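Side-chain contact in dihydrophenazinedicarboxylate synthase (Burkholderia, PDB 4HMW), which catalyses FMN-dependent oxidations by molecular oxygen in the terminal steps of phenazine biosynthesis, releasing hydrogen peroxide: residues Arg200-Arg203 with Trp208-Thr211. Numbering follows the deposited sequence. Where two conformers were deposited one is given.
Sequences RYER and WKTT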
ATOM      1  N   ARG B 200     -15.892  -3.372  -8.531  1.00 15.09           N
ATOM      2  CA  ARG B 200     -15.131  -4.589  -8.280  1.00 16.94           C
ATOM      3  C   ARG B 200     -15.225  -5.567  -9.443  1.00 15.99           C
ATOM      4  O   ARG B 200     -16.308  -5.827  -9.942  1.00 17.51           O
ATOM      5  CB  ARG B 200     -15.631  -5.271  -6.996  1.00 15.34           C
ATOM      6  CG  ARG B 200     -15.070  -6.675  -6.812  1.00 16.75           C
ATOM      7  CD  ARG B 200     -15.670  -7.414  -5.627  1.00 22.93           C
ATOM      8  NE  ARG B 200     -15.359  -6.843  -4.338  1.00 26.15           N
ATOM      9  CZ  ARG B 200     -16.081  -7.066  -3.228  1.00 28.32           C
ATOM     10  NH1 ARG B 200     -17.193  -7.808  -3.280  1.00 28.24           N
ATOM     11  NH2 ARG B 200     -15.717  -6.517  -2.066  1.00 29.83           N
ATOM     12  N   TYR B 201     -14.064  -6.039  -9.895  1.00 14.88           N
ATOM     13  CA  TYR B 201     -13.945  -7.143 -10.849  1.00 13.23           C
ATOM     14  C   TYR B 201     -13.471  -8.402 -10.141  1.00 14.36           C
ATOM     15  O   TYR B 201     -12.483  -8.365  -9.410  1.00 14.69           O
ATOM     16  CB  TYR B 201     -12.892  -6.870 -11.896  1.00 16.42           C
ATOM     17  CG  TYR B 201     -13.286  -5.945 -13.035  1.00 17.52           C
ATOM     18  CD1 TYR B 201     -13.306  -4.561 -12.859  1.00 17.93           C
ATOM     19  CD2 TYR B 201     -13.617  -6.451 -14.293  1.00 18.38           C
ATOM     20  CE1 TYR B 201     -13.632  -3.713 -13.904  1.00 18.10           C
ATOM     21  CE2 TYR B 201     -13.964  -5.612 -15.339  1.00 17.67           C
ATOM     22  CZ  TYR B 201     -13.962  -4.235 -15.131  1.00 18.95           C
ATOM     23  OH  TYR B 201     -14.259  -3.371 -16.143  1.00 20.59           O
ATOM     24  N   GLU B 202     -14.141  -9.520 -10.387  1.00 18.17           N
ATOM     25  CA  GLU B 202     -13.691 -10.807  -9.841  1.00 20.88           C
ATOM     26  C   GLU B 202     -13.640 -11.836 -10.950  1.00 21.15           C
ATOM     27  O   GLU B 202     -14.559 -11.915 -11.749  1.00 21.26           O
ATOM     28  CB  GLU B 202     -14.648 -11.331  -8.766  1.00 25.56           C
ATOM     29  CG  GLU B 202     -14.679 -10.570  -7.462  1.00 30.99           C
ATOM     30  CD  GLU B 202     -15.842 -11.006  -6.536  1.00 36.10           C
ATOM     31  OE1 GLU B 202     -17.015 -10.680  -6.852  1.00 37.91           O
ATOM     32  OE2 GLU B 202     -15.583 -11.701  -5.506  1.00 36.94           O
ATOM     33  N   ARG B 203     -12.600 -12.667 -10.962  1.00 21.67           N
ATOM     34  CA  ARG B 203     -12.480 -13.662 -12.014  1.00 25.42           C
ATOM     35  C   ARG B 203     -13.570 -14.684 -11.843  1.00 28.28           C
ATOM     36  O   ARG B 203     -13.883 -15.083 -10.736  1.00 28.59           O
ATOM     37  CB  ARG B 203     -11.092 -14.332 -12.044  1.00 28.42           C
ATOM     38  CG  ARG B 203     -10.765 -14.916 -13.411  1.00 35.20           C
ATOM     39  CD  ARG B 203      -9.398 -15.589 -13.405  1.00 41.34           C
ATOM     40  NE  ARG B 203      -9.282 -16.682 -14.377  1.00 45.30           N
ATOM     41  CZ  ARG B 203      -8.132 -17.257 -14.728  1.00 47.52           C
ATOM     42  NH1 ARG B 203      -8.119 -18.236 -15.620  1.00 47.85           N
ATOM     43  NH2 ARG B 203      -6.982 -16.843 -14.203  1.00 48.31           N
ATOM     44  N   TRP B 208     -14.980 -12.356 -16.452  1.00 27.50           N
ATOM     45  CA  TRP B 208     -14.959 -11.529 -15.251  1.00 25.08           C
ATOM     46  C   TRP B 208     -16.379 -11.157 -14.867  1.00 25.85           C
ATOM     47  O   TRP B 208     -17.224 -10.988 -15.732  1.00 26.51           O
ATOM     48  CB  TRP B 208     -14.152 -10.249 -15.459  1.00 22.35           C
ATOM     49  CG  TRP B 208     -12.685 -10.470 -15.643  1.00 20.70           C
ATOM     50  CD1 TRP B 208     -12.028 -10.759 -16.812  1.00 23.19           C
ATOM     51  CD2 TRP B 208     -11.682 -10.434 -14.617  1.00 21.26           C
ATOM     52  NE1 TRP B 208     -10.691 -10.892 -16.567  1.00 23.36           N
ATOM     53  CE2 TRP B 208     -10.447 -10.704 -15.232  1.00 21.34           C
ATOM     54  CE3 TRP B 208     -11.710 -10.187 -13.237  1.00 20.74           C
ATOM     55  CZ2 TRP B 208      -9.247 -10.713 -14.523  1.00 20.85           C
ATOM     56  CZ3 TRP B 208     -10.528 -10.197 -12.532  1.00 19.96           C
ATOM     57  CH2 TRP B 208      -9.308 -10.468 -13.177  1.00 17.93           C
ATOM     58  N   LYS B 209     -16.624 -11.075 -13.567  1.00 24.11           N
ATOM     59  CA  LYS B 209     -17.880 -10.565 -12.993  1.00 26.39           C
ATOM     60  C   LYS B 209     -17.628  -9.209 -12.327  1.00 23.13           C
ATOM     61  O   LYS B 209     -16.637  -9.035 -11.627  1.00 24.05           O
ATOM     62  CB  LYS B 209     -18.346 -11.564 -11.956  1.00 32.98           C
ATOM     63  CG  LYS B 209     -19.551 -11.211 -11.138  1.00 40.27           C
ATOM     64  CD  LYS B 209     -19.795 -12.352 -10.129  1.00 45.88           C
ATOM     65  CE  LYS B 209     -18.667 -12.434  -9.063  1.00 49.52           C
ATOM     66  NZ  LYS B 209     -18.307 -13.813  -8.606  1.00 50.76           N
ATOM     67  N   THR B 210     -18.535  -8.257 -12.538  1.00 21.51           N
ATOM     68  CA  THR B 210     -18.432  -6.969 -11.895  1.00 20.38           C
ATOM     69  C   THR B 210     -19.585  -6.681 -10.917  1.00 19.88           C
ATOM     70  O   THR B 210     -20.717  -7.150 -11.084  1.00 21.53           O
ATOM     71  CB  THR B 210     -18.325  -5.792 -12.902  1.00 21.16           C
ATOM     72  OG1 THR B 210     -19.498  -5.754 -13.722  1.00 24.59           O
ATOM     73  CG2 THR B 210     -17.089  -5.900 -13.797  1.00 21.81           C
ATOM     74  N   THR B 211     -19.246  -5.899  -9.898  1.00 19.47           N
ATOM     75  CA  THR B 211     -20.194  -5.454  -8.888  0.68 19.05           C
ATOM     76  C   THR B 211     -19.882  -4.020  -8.492  1.00 17.49           C
ATOM     77  O   THR B 211     -18.725  -3.647  -8.421  1.00 18.57           O
ATOM     78  CB  THR B 211     -20.044  -6.304  -7.575  0.68 22.71           C
ATOM     79  OG1 THR B 211     -19.783  -7.685  -7.888  0.68 27.50           O
ATOM     80  CG2 THR B 211     -21.270  -6.191  -6.676  0.68 23.64           C
TER
HETATM   81  O   HOH W   1     -18.887  -9.092  -5.369  1.00 43.28           O
HETATM   82  O   HOH W   2     -17.577  -8.624  -8.632  1.00 23.58           O
HETATM   83  O   HOH W   3     -15.812 -15.743  -8.708  1.00 41.52           O
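The C-terminal β-hairpin of this pyridoxamine 5'-phosphate oxidase family member, within the dimerisation region, pairs strand 197-204 with strand 207-212, and Arg-200 and Glu-202 face Thr-211 and Lys-209 as its hydrogen-bonded antiparallel pairs. Each pair exchanges two backbone bonds; that from Lys-209 N to Glu-202 O (2.9 Å) is almost straight. At the non-hydrogen-bonded pair Tyr-201/Thr-210, methyl CG2 of Thr-210 sits over the phenol face in a CH-pi contact 3.6 Å from the ring centroid. Trp-208, paired with Arg-203, has CG anti to the carbonyl carbon (chi1 -68°), which lays its benzo edge against the opposite backbone, CE3 3.4 Å from Glu-202 C; Arg-203 CA and CB lie over one indole face. Pro-30 of helix 30-43 packs against both aromatic side chains, and the Tyr-201 hydroxyl is hydrogen-bonded to Pro-27 O. On the other face, Arg-87 and Glu-148 of the second subunit pack on Arg-200 and Thr-211, and a bound FMN is about 5 Å from the Arg-200 side chain. Here the Lys-209 chain bends at chi3 (68°) and chi4, leaving CE 3.3 Å from Glu-202 OE1, nearer than NZ, whose salt bridge to OE1 is long (3.8 Å). One water donates to Glu-202 OE1 (2.9 Å), accepts from Arg-200 NH1 in the guanidinium plane and meets Thr-211 OG1.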